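Local coordinates for HP1028 (Helicobacter pylori, PDB 4INN), which probably binds or carries small hydrophobic or amphipathic molecules, as expected of a bacterial protein with a lipocalin fold, at residues Y63-D69 / K92-S98; K76-P82 / Y114-G119; R106-K112 / V124-S130. The protein carries 1 engineered substitution. All blocks are in the same frame, centred on the assembly; numbering follows the deposited sequence.

Interaction 1: residues Y63-D69 / K92-S98; sequences YAYGISD and KGVVFLS
A classic beta bulge, in which Phe96 and Leu97 both face Ala64, joins strand 61-69 to the early part of strand 95-104. Two donors converge on one carbonyl. Phe96 N reaches Ala64 O at 3.0 Å in the carbonyl plane, and Leu97 N reaches the same Ala64 O at 3.3 Å from a tilted position. The return bond, Ala64 N to Leu97 O, is 3.0 Å long. Beside it the Ala64 and Leu97 side chains lie on the same sheet face, CB to CB 3.9 Å. Phe96 CG sits between the backbone N and the carbonyl carbon (chi1 71°), which turns the ring back along the partner strand until its edge, in plane, meets the peptide after Tyr65, with Phe96 CE2 3.7 Å from Tyr65 C. Farther along, in the loop before the strand, Gly93 N donates to Gly66 O at 2.9 Å; the positive phi of Gly93 (87°) is readily adopted by glycine. Lys92 then runs alongside the neighbouring backbone, its CG 3.5 Å from Ile67 O. Bends at chi2 and chi4 carry its amine to a salt bridge, Lys92 NZ to Asp69 OD2, 3.2 Å, which arrives 52° out of the carboxylate plane. The other carboxylate oxygen has a weak, long ion pair with Lys49. Tyr65 OH is hydrogen-bonded to Phe168 N, and its side chain touches Leu170 and Val173 of helix 170-174. Antiparallel pairing of strands consecutive in the chain is the rule of an up-and-down barrel such as that of the lipocalins; here a bulge interrupts its regular register.

Interaction 2: residues K76-P82 / Y114-G119; sequences KKDKLNP and YNFYDG
Tyr114 and Asp78 approach from opposite directions, the phenol oxygen meeting one carboxylate oxygen. Tyr114 OH donates to Asp78 OD1 at 2.7 Å, on the syn side and close to the carboxylate plane, while ring and carboxylate planes stand 70° apart. Both side chains reach across by the same choice of rotamer: in Tyr114 (chi1 177°) as in Asp78, CG lies opposite the backbone N. The second oxygen of the carboxylate is held within the loop, where Asn81 ND2 donates to Asp78 OD2 at 2.8 Å, and this oxygen also forms a salt bridge with Arg89. With bonds on both oxygens, the carboxylate is restrained from rotating, and the arginine would be expected to favour its charged form. Phe116 crosses Asp78 at about a right angle, with Phe116 CD1 3.2 Å from Asp78 OD1. It turns one face to Tyr114, whose CE2 stands 3.8 Å above the Phe116 ring plane, over its centre, so that the edge of one ring addresses the face of the other. The type I turn from Asp78 to Asn81 directs Leu80 toward the opposite segment, where Leu80 CD1 lies 3.3 Å from Tyr117 O. Pro82 follows at the rim of the phenol, its CD 4.2 Å from Tyr114 CE1. The contact thus lays the long loop between strands 61-69 and 95-104 against the turn joining strands 107-115 and 120-128. Tyr114 also pairs through its backbone with Phe96 on strand 95-104, and Asp118 OD1 bonds to Tyr122, a residue of the glycol-binding pocket.

Interaction 3: residues R106-K112 / V124-S130; sequences RSYKGGK and VRVAQNS
Arg106, Tyr108 and Val124 lose the most surface where strand 107-115, with Arg106 just before it, lies against strand 120-128 and the residues after it. Arg106 extends over the end of the partner segment, bent at chi2 and chi3. Its aliphatic part passes the backbone, with Arg106 CD 3.2 Å from Gln128 O. One face of the guanidinium then lies over Ser130, whose CA stands 3.7 Å above the plane, toward its rim. The backbone of the same residue is tied down by Gln128 N, which donates to Arg106 O at 3.0 Å. Tyr108 is paired twice with Val126: Tyr108 N donates to Val126 O at 2.8 Å and Val126 N to Tyr108 O at 3.1 Å. With CG anti to the carbonyl carbon (chi1 -55°), the Tyr108 ring presents its edge to Val126 O. A water lies at that edge as well, 2.6 Å from Tyr108 OH, and donates to Gln128 OE1. The amide nitrogen of Gln128 bonds to the carbonyls of Gly132 and Glu35, so both ends of this buried group are engaged. Val124 marks the far end of the pairing, beyond a bulge that shifts the register by one residue. Val124 N donates to Gly111 O at 2.8 Å, while Gly111 N answers to Val124 O at 3.1 Å. Backbone hydrogen bonds of Lys109 with Ile101 and of Arg125 with Thr137 join the hairpin to strands 95-104 and 134-139. Val124 and Val126 touch Phe136, while Tyr108 meets Phe62 of strand 61-69 edge-to-face.

From the N terminus, residues 63-69 open the series and return to 92-98 in interaction 1, closing a loop with no regular secondary structure. That loop contains 76-82, which packs against 114-119 in interaction 2, so the two contacts cross along the chain. Interaction 3 begins only after interaction 1 has closed; 106-112 and 124-130 enclose 114-119, while its partner 76-82 lies earlier in the chain, so interactions 2 and 3 cross. Strand 95-104 bridges the first two, with Phe96 O 2.6 Å from Tyr114 N, and the first and third, with Ser98 O 3.0 Å from Lys112 N. Interactions 2 and 3 lie on opposite sides of the chain's centre, joined by strand 107-115.

Interaction 1: residues Y63-D69 / K92-S98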
loop_
_atom_site.group_PDB
_atom_site.type_symbol
_atom_site.label_atom_id
_atom_site.label_comp_id
_atom_site.label_asym_id
_atom_site.label_seq_id
_atom_site.Cartn_x
_atom_site.Cartn_y
_atom_site.Cartn_z
ATOM N N TYR A 63 -5.799 5.648 -0.006
ATOM C CA TYR A 63 -4.893 5.227 1.034
ATOM C C TYR A 63 -4.663 3.725 0.869
ATOM O O TYR A 63 -5.420 3.088 0.171
ATOM C CB TYR A 63 -5.533 5.474 2.406
ATOM C CG TYR A 63 -5.869 6.898 2.722
ATOM C CD1 TYR A 63 -5.039 7.661 3.526
ATOM C CD2 TYR A 63 -7.030 7.489 2.218
ATOM C CE1 TYR A 63 -5.330 8.978 3.813
ATOM C CE2 TYR A 63 -7.337 8.799 2.496
ATOM C CZ TYR A 63 -6.486 9.531 3.293
ATOM O OH TYR A 63 -6.795 10.832 3.556
ATOM N N ALA A 64 -3.656 3.161 1.543
ATOM C CA ALA A 64 -3.491 1.712 1.600
ATOM C C ALA A 64 -2.936 1.213 2.941
ATOM O O ALA A 64 -2.152 1.924 3.603
ATOM C CB ALA A 64 -2.585 1.242 0.470
ATOM N N TYR A 65 -3.327 -0.014 3.316
ATOM C CA TYR A 65 -2.785 -0.682 4.513
ATOM C C TYR A 65 -2.392 -2.118 4.148
ATOM O O TYR A 65 -2.795 -2.617 3.108
ATOM C CB TYR A 65 -3.798 -0.669 5.670
ATOM C CG TYR A 65 -4.971 -1.612 5.463
ATOM C CD1 TYR A 65 -4.888 -2.940 5.841
ATOM C CD2 TYR A 65 -6.149 -1.173 4.892
ATOM C CE1 TYR A 65 -5.942 -3.805 5.658
ATOM C CE2 TYR A 65 -7.215 -2.051 4.691
ATOM C CZ TYR A 65 -7.097 -3.367 5.059
ATOM O OH TYR A 65 -8.134 -4.234 4.845
ATOM N N GLY A 66 -1.580 -2.772 4.972
ATOM C CA GLY A 66 -1.078 -4.114 4.648
ATOM C C GLY A 66 -1.943 -5.177 5.301
ATOM O O GLY A 66 -2.387 -5.004 6.415
ATOM N N ILE A 67 -2.190 -6.276 4.608
ATOM C CA ILE A 67 -3.030 -7.326 5.139
ATOM C C ILE A 67 -2.148 -8.433 5.716
ATOM O O ILE A 67 -2.200 -8.715 6.902
ATOM C CB ILE A 67 -3.975 -7.849 4.037
ATOM C CG1 ILE A 67 -5.042 -6.795 3.744
ATOM C CG2 ILE A 67 -4.601 -9.191 4.422
ATOM C CD1 ILE A 67 -5.830 -7.101 2.508
ATOM N N SER A 68 -1.327 -9.037 4.863
ATOM C CA SER A 68 -0.353 -10.056 5.274
ATOM C C SER A 68 0.676 -10.246 4.169
ATOM O O SER A 68 0.492 -9.786 3.038
ATOM C CB SER A 68 -1.026 -11.399 5.573
ATOM O OG SER A 68 -1.788 -11.854 4.449
ATOM N N ASP A 69 1.753 -10.935 4.504
ATOM C CA ASP A 69 2.746 -11.330 3.542
ATOM C C ASP A 69 2.237 -12.537 2.819
ATOM O O ASP A 69 1.475 -13.326 3.349
ATOM C CB ASP A 69 4.077 -11.672 4.227
ATOM C CG ASP A 69 4.756 -10.445 4.865
ATOM O OD1 ASP A 69 5.546 -10.649 5.819
ATOM O OD2 ASP A 69 4.500 -9.288 4.435
ATOM N N LYS A 92 0.712 -4.630 10.001
ATOM C CA LYS A 92 -0.482 -5.066 9.333
ATOM C C LYS A 92 -1.688 -4.382 9.934
ATOM O O LYS A 92 -1.766 -4.225 11.128
ATOM C CB LYS A 92 -0.599 -6.586 9.466
ATOM C CG LYS A 92 0.483 -7.352 8.675
ATOM C CD LYS A 92 0.717 -6.786 7.258
ATOM C CE LYS A 92 1.629 -7.652 6.404
ATOM N NZ LYS A 92 3.050 -7.228 6.459
ATOM N N GLY A 93 -2.612 -3.940 9.092
ATOM C CA GLY A 93 -3.832 -3.260 9.557
ATOM C C GLY A 93 -3.584 -1.782 9.724
ATOM O O GLY A 93 -4.441 -1.063 10.179
ATOM N N VAL A 94 -2.408 -1.331 9.312
ATOM C CA VAL A 94 -1.965 0.018 9.502
ATOM C C VAL A 94 -1.683 0.675 8.146
ATOM O O VAL A 94 -1.088 0.075 7.246
ATOM C CB VAL A 94 -0.700 0.027 10.369
ATOM C CG1 VAL A 94 -0.009 1.392 10.368
ATOM C CG2 VAL A 94 -1.057 -0.399 11.789
ATOM N N VAL A 95 -2.093 1.934 8.043
ATOM C CA VAL A 95 -1.919 2.739 6.871
ATOM C C VAL A 95 -0.475 3.079 6.651
ATOM O O VAL A 95 0.143 3.750 7.472
ATOM C CB VAL A 95 -2.690 4.045 6.999
ATOM C CG1 VAL A 95 -2.292 5.007 5.895
ATOM C CG2 VAL A 95 -4.183 3.768 6.984
ATOM N N PHE A 96 0.056 2.627 5.520
ATOM C CA PHE A 96 1.418 2.986 5.112
ATOM C C PHE A 96 1.421 3.928 3.916
ATOM O O PHE A 96 2.454 4.535 3.623
ATOM C CB PHE A 96 2.245 1.735 4.814
ATOM C CG PHE A 96 1.851 1.023 3.557
ATOM C CD1 PHE A 96 2.466 1.323 2.365
ATOM C CD2 PHE A 96 0.880 0.046 3.587
ATOM C CE1 PHE A 96 2.102 0.703 1.213
ATOM C CE2 PHE A 96 0.495 -0.600 2.421
ATOM C CZ PHE A 96 1.108 -0.261 1.222
ATOM N N LEU A 97 0.285 4.054 3.228
ATOM C CA LEU A 97 0.188 4.924 2.055
ATOM C C LEU A 97 -0.989 5.849 2.237
ATOM O O LEU A 97 -2.062 5.416 2.597
ATOM C CB LEU A 97 0.031 4.093 0.784
ATOM C CG LEU A 97 -0.239 4.726 -0.589
ATOM C CD1 LEU A 97 0.494 6.030 -0.815
ATOM C CD2 LEU A 97 0.222 3.774 -1.669
ATOM N N SER A 98 -0.774 7.128 1.995
ATOM C CA SER A 98 -1.811 8.126 2.146
ATOM C C SER A 98 -1.676 9.227 1.113
ATOM O O SER A 98 -0.622 9.386 0.500
ATOM C CB SER A 98 -1.744 8.728 3.549
ATOM O OG SER A 98 -0.424 8.680 4.028
#

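Interaction 2: residues K76-P82 / Y114-G119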
loop_
_atom_site.group_PDB
_atom_site.type_symbol
_atom_site.label_atom_id
_atom_site.label_comp_id
_atom_site.label_asym_id
_atom_site.label_seq_id
_atom_site.Cartn_x
_atom_site.Cartn_y
_atom_site.Cartn_z
ATOM N N LYS A 76 4.635 -8.272 12.324
ATOM C CA LYS A 76 5.699 -7.896 13.230
ATOM C C LYS A 76 5.508 -6.439 13.636
ATOM O O LYS A 76 4.584 -5.788 13.187
ATOM C CB LYS A 76 7.082 -8.152 12.587
ATOM C CG LYS A 76 7.038 -8.574 11.127
ATOM C CD LYS A 76 8.385 -8.476 10.437
ATOM C CE LYS A 76 8.726 -7.057 9.964
ATOM N NZ LYS A 76 9.987 -6.991 9.148
ATOM N N LYS A 77 6.376 -5.940 14.501
ATOM C CA LYS A 77 6.249 -4.586 15.010
ATOM C C LYS A 77 7.019 -3.595 14.161
ATOM O O LYS A 77 7.969 -3.951 13.467
ATOM C CB LYS A 77 6.765 -4.527 16.439
ATOM C CG LYS A 77 5.951 -5.351 17.434
ATOM C CD LYS A 77 6.407 -5.048 18.863
ATOM C CE LYS A 77 5.463 -5.627 19.913
ATOM N NZ LYS A 77 5.416 -4.771 21.132
ATOM N N ASP A 78 6.619 -2.339 14.244
ATOM C CA ASP A 78 7.254 -1.285 13.480
ATOM C C ASP A 78 8.531 -0.745 14.162
ATOM O O ASP A 78 8.610 0.406 14.571
ATOM C CB ASP A 78 6.250 -0.163 13.258
ATOM C CG ASP A 78 6.721 0.836 12.225
ATOM O OD1 ASP A 78 7.693 0.570 11.480
ATOM O OD2 ASP A 78 6.097 1.891 12.169
ATOM N N LYS A 79 9.548 -1.584 14.250
ATOM C CA LYS A 79 10.695 -1.294 15.078
ATOM C C LYS A 79 11.545 -0.135 14.590
ATOM O O LYS A 79 12.197 0.525 15.412
ATOM C CB LYS A 79 11.551 -2.527 15.189
ATOM C CG LYS A 79 10.851 -3.644 15.943
ATOM C CD LYS A 79 11.828 -4.716 16.394
ATOM C CE LYS A 79 12.416 -5.470 15.210
ATOM N NZ LYS A 79 13.579 -6.275 15.671
ATOM N N LEU A 80 11.533 0.121 13.273
ATOM C CA LEU A 80 12.405 1.134 12.671
ATOM C C LEU A 80 11.734 2.494 12.573
ATOM O O LEU A 80 12.308 3.404 11.987
ATOM C CB LEU A 80 12.884 0.711 11.276
ATOM C CG LEU A 80 13.450 -0.709 11.082
ATOM C CD1 LEU A 80 13.742 -0.959 9.597
ATOM C CD2 LEU A 80 14.704 -0.953 11.924
ATOM N N ASN A 81 10.535 2.658 13.131
ATOM C CA ASN A 81 9.871 3.958 13.028
ATOM C C ASN A 81 10.800 4.964 13.648
ATOM O O ASN A 81 11.234 4.755 14.774
ATOM C CB ASN A 81 8.488 4.005 13.708
ATOM C CG ASN A 81 7.560 5.049 13.071
ATOM O OD1 ASN A 81 7.610 6.224 13.400
ATOM N ND2 ASN A 81 6.732 4.620 12.133
ATOM N N PRO A 82 11.157 6.031 12.896
ATOM C CA PRO A 82 11.858 7.189 13.463
ATOM C C PRO A 82 11.245 7.652 14.781
ATOM O O PRO A 82 11.980 7.984 15.711
ATOM C CB PRO A 82 11.677 8.257 12.380
ATOM C CG PRO A 82 11.690 7.476 11.111
ATOM C CD PRO A 82 10.974 6.187 11.434
ATOM N N TYR A 114 5.025 5.138 3.810
ATOM C CA TYR A 114 5.974 4.689 4.814
ATOM C C TYR A 114 6.411 3.279 4.483
ATOM O O TYR A 114 5.599 2.469 4.068
ATOM C CB TYR A 114 5.376 4.756 6.226
ATOM C CG TYR A 114 6.305 4.220 7.299
ATOM C CD1 TYR A 114 7.465 4.924 7.684
ATOM C CD2 TYR A 114 6.041 2.999 7.918
ATOM C CE1 TYR A 114 8.314 4.418 8.667
ATOM C CE2 TYR A 114 6.887 2.494 8.893
ATOM C CZ TYR A 114 8.017 3.197 9.272
ATOM O OH TYR A 114 8.830 2.651 10.257
ATOM N N ASN A 115 7.691 2.982 4.686
ATOM C CA ASN A 115 8.222 1.636 4.445
ATOM C C ASN A 115 8.774 0.967 5.712
ATOM O O ASN A 115 9.800 1.373 6.233
ATOM C CB ASN A 115 9.314 1.717 3.403
ATOM C CG ASN A 115 9.894 0.370 3.076
ATOM O OD1 ASN A 115 9.207 -0.633 3.136
ATOM N ND2 ASN A 115 11.161 0.341 2.716
ATOM N N PHE A 116 8.094 -0.074 6.179
ATOM C CA PHE A 116 8.383 -0.737 7.459
ATOM C C PHE A 116 9.761 -1.377 7.495
ATOM O O PHE A 116 10.383 -1.438 8.552
ATOM C CB PHE A 116 7.319 -1.816 7.738
ATOM C CG PHE A 116 6.020 -1.250 8.184
ATOM C CD1 PHE A 116 5.742 -1.100 9.536
ATOM C CD2 PHE A 116 5.070 -0.823 7.258
ATOM C CE1 PHE A 116 4.532 -0.557 9.952
ATOM C CE2 PHE A 116 3.858 -0.267 7.681
ATOM C CZ PHE A 116 3.599 -0.125 9.029
ATOM N N TYR A 117 10.238 -1.835 6.331
ATOM C CA TYR A 117 11.565 -2.465 6.203
ATOM C C TYR A 117 12.746 -1.523 6.341
ATOM O O TYR A 117 13.871 -1.986 6.415
ATOM C CB TYR A 117 11.696 -3.199 4.873
ATOM C CG TYR A 117 10.701 -4.314 4.702
ATOM C CD1 TYR A 117 10.974 -5.600 5.175
ATOM C CD2 TYR A 117 9.482 -4.084 4.077
ATOM C CE1 TYR A 117 10.059 -6.631 5.032
ATOM C CE2 TYR A 117 8.562 -5.111 3.920
ATOM C CZ TYR A 117 8.856 -6.384 4.399
ATOM O OH TYR A 117 7.926 -7.402 4.246
ATOM N N ASP A 118 12.529 -0.213 6.386
ATOM C CA ASP A 118 13.663 0.718 6.543
ATOM C C ASP A 118 13.366 2.011 7.294
ATOM O O ASP A 118 14.291 2.752 7.660
ATOM C CB ASP A 118 14.296 0.991 5.171
ATOM C CG ASP A 118 13.467 1.944 4.287
ATOM O OD1 ASP A 118 14.073 2.547 3.376
ATOM O OD2 ASP A 118 12.238 2.114 4.478
ATOM N N GLY A 119 12.087 2.281 7.548
ATOM C CA GLY A 119 11.684 3.426 8.367
ATOM C C GLY A 119 11.563 4.734 7.621
ATOM O O GLY A 119 11.313 5.796 8.233
#

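Interaction 3: residues R106-K112 / V124-S130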
loop_
_atom_site.group_PDB
_atom_site.type_symbol
_atom_site.label_atom_id
_atom_site.label_comp_id
_atom_site.label_asym_id
_atom_site.label_seq_id
_atom_site.Cartn_x
_atom_site.Cartn_y
_atom_site.Cartn_z
ATOM N N ARG A 106 -7.193 6.858 -14.990
ATOM C CA ARG A 106 -6.415 5.803 -14.358
ATOM C C ARG A 106 -5.123 6.313 -13.735
ATOM O O ARG A 106 -4.114 5.628 -13.717
ATOM C CB ARG A 106 -6.081 4.747 -15.383
ATOM C CG ARG A 106 -7.297 4.193 -16.108
ATOM C CD ARG A 106 -7.277 2.680 -16.084
ATOM N NE ARG A 106 -7.895 2.090 -17.253
ATOM C CZ ARG A 106 -7.353 2.110 -18.460
ATOM N NH1 ARG A 106 -7.993 1.509 -19.458
ATOM N NH2 ARG A 106 -6.191 2.731 -18.678
ATOM N N SER A 107 -5.135 7.506 -13.175
ATOM C CA SER A 107 -3.870 8.097 -12.842
ATOM C C SER A 107 -3.933 8.802 -11.537
ATOM O O SER A 107 -4.885 9.544 -11.277
ATOM C CB SER A 107 -3.480 9.059 -13.942
ATOM O OG SER A 107 -2.130 9.370 -13.793
ATOM N N TYR A 108 -2.907 8.589 -10.714
ATOM C CA TYR A 108 -2.923 9.063 -9.310
ATOM C C TYR A 108 -1.581 9.649 -8.932
ATOM O O TYR A 108 -0.572 9.163 -9.388
ATOM C CB TYR A 108 -3.298 7.905 -8.356
ATOM C CG TYR A 108 -4.603 7.225 -8.708
ATOM C CD1 TYR A 108 -5.735 7.527 -8.040
ATOM C CD2 TYR A 108 -4.690 6.306 -9.724
ATOM C CE1 TYR A 108 -6.932 6.942 -8.350
ATOM C CE2 TYR A 108 -5.888 5.718 -10.060
ATOM C CZ TYR A 108 -7.017 6.051 -9.362
ATOM O OH TYR A 108 -8.270 5.497 -9.625
ATOM N N LYS A 109 -1.575 10.697 -8.108
ATOM C CA LYS A 109 -0.324 11.331 -7.628
ATOM C C LYS A 109 -0.419 11.860 -6.211
ATOM O O LYS A 109 -1.479 11.887 -5.595
ATOM C CB LYS A 109 0.090 12.520 -8.508
ATOM C CG LYS A 109 -0.245 12.404 -9.972
ATOM C CD LYS A 109 0.723 13.147 -10.870
ATOM C CE LYS A 109 0.793 14.622 -10.544
ATOM N NZ LYS A 109 1.295 15.345 -11.753
ATOM N N GLY A 110 0.705 12.331 -5.714
ATOM C CA GLY A 110 0.746 13.034 -4.455
ATOM C C GLY A 110 0.823 12.182 -3.222
ATOM O O GLY A 110 0.738 12.688 -2.112
ATOM N N GLY A 111 1.008 10.883 -3.398
ATOM C CA GLY A 111 0.976 9.963 -2.274
ATOM C C GLY A 111 2.291 9.905 -1.516
ATOM O O GLY A 111 3.340 10.300 -2.029
ATOM N N LYS A 112 2.228 9.408 -0.288
ATOM C CA LYS A 112 3.414 9.180 0.512
ATOM C C LYS A 112 3.327 7.816 1.182
ATOM O O LYS A 112 2.348 7.504 1.850
ATOM C CB LYS A 112 3.538 10.268 1.542
ATOM C CG LYS A 112 3.618 11.655 0.940
ATOM C CD LYS A 112 4.353 12.586 1.897
ATOM C CE LYS A 112 5.870 12.376 1.850
ATOM N NZ LYS A 112 6.569 12.897 3.065
ATOM N N VAL A 124 4.946 8.682 -3.723
ATOM C CA VAL A 124 4.357 7.628 -4.537
ATOM C C VAL A 124 3.433 8.213 -5.602
ATOM O O VAL A 124 2.629 9.128 -5.303
ATOM C CB VAL A 124 3.581 6.620 -3.643
ATOM C CG1 VAL A 124 2.720 5.675 -4.470
ATOM C CG2 VAL A 124 4.560 5.803 -2.783
ATOM N N ARG A 125 3.566 7.709 -6.839
ATOM C CA ARG A 125 2.513 7.885 -7.862
ATOM C C ARG A 125 2.134 6.532 -8.498
ATOM O O ARG A 125 2.877 5.579 -8.403
ATOM C CB ARG A 125 2.821 8.968 -8.911
ATOM C CG ARG A 125 4.088 8.784 -9.717
ATOM C CD ARG A 125 4.188 9.889 -10.740
ATOM N NE ARG A 125 5.511 10.016 -11.350
ATOM C CZ ARG A 125 6.020 9.254 -12.327
ATOM N NH1 ARG A 125 5.352 8.224 -12.824
ATOM N NH2 ARG A 125 7.246 9.507 -12.795
ATOM N N VAL A 126 0.931 6.467 -9.062
ATOM C CA VAL A 126 0.380 5.230 -9.540
ATOM C C VAL A 126 -0.356 5.452 -10.865
ATOM O O VAL A 126 -1.107 6.412 -11.025
ATOM C CB VAL A 126 -0.605 4.590 -8.521
ATOM C CG1 VAL A 126 -1.194 3.313 -9.106
ATOM C CG2 VAL A 126 0.084 4.262 -7.205
ATOM N N ALA A 127 -0.102 4.531 -11.792
ATOM C CA ALA A 127 -0.835 4.421 -13.044
ATOM C C ALA A 127 -1.497 3.038 -13.028
ATOM O O ALA A 127 -0.833 2.053 -12.744
ATOM C CB ALA A 127 0.133 4.547 -14.222
ATOM N N GLN A 128 -2.782 2.945 -13.326
ATOM C CA GLN A 128 -3.463 1.653 -13.314
ATOM C C GLN A 128 -3.736 1.128 -14.731
ATOM O O GLN A 128 -4.175 1.880 -15.594
ATOM C CB GLN A 128 -4.774 1.781 -12.567
ATOM C CG GLN A 128 -5.544 0.466 -12.488
ATOM C CD GLN A 128 -6.633 0.469 -11.448
ATOM O OE1 GLN A 128 -7.303 1.463 -11.225
ATOM N NE2 GLN A 128 -6.815 -0.665 -10.812
ATOM N N ASN A 129 -3.499 -0.165 -14.957
ATOM C CA ASN A 129 -3.735 -0.797 -16.255
ATOM C C ASN A 129 -5.185 -1.159 -16.403
ATOM O O ASN A 129 -5.963 -1.046 -15.462
ATOM C CB ASN A 129 -2.913 -2.067 -16.433
ATOM C CG ASN A 129 -1.410 -1.849 -16.274
ATOM O OD1 ASN A 129 -0.680 -2.794 -15.962
ATOM N ND2 ASN A 129 -0.942 -0.631 -16.494
ATOM N N SER A 130 -5.561 -1.591 -17.599
ATOM C CA SER A 130 -6.975 -1.850 -17.898
ATOM C C SER A 130 -7.451 -3.152 -17.252
ATOM O O SER A 130 -8.610 -3.263 -16.932
ATOM C CB SER A 130 -7.241 -1.818 -19.419
ATOM O OG SER A 130 -6.809 -3.021 -20.033
HETATM O O HOH W 1 -8.070 3.899 -11.659
#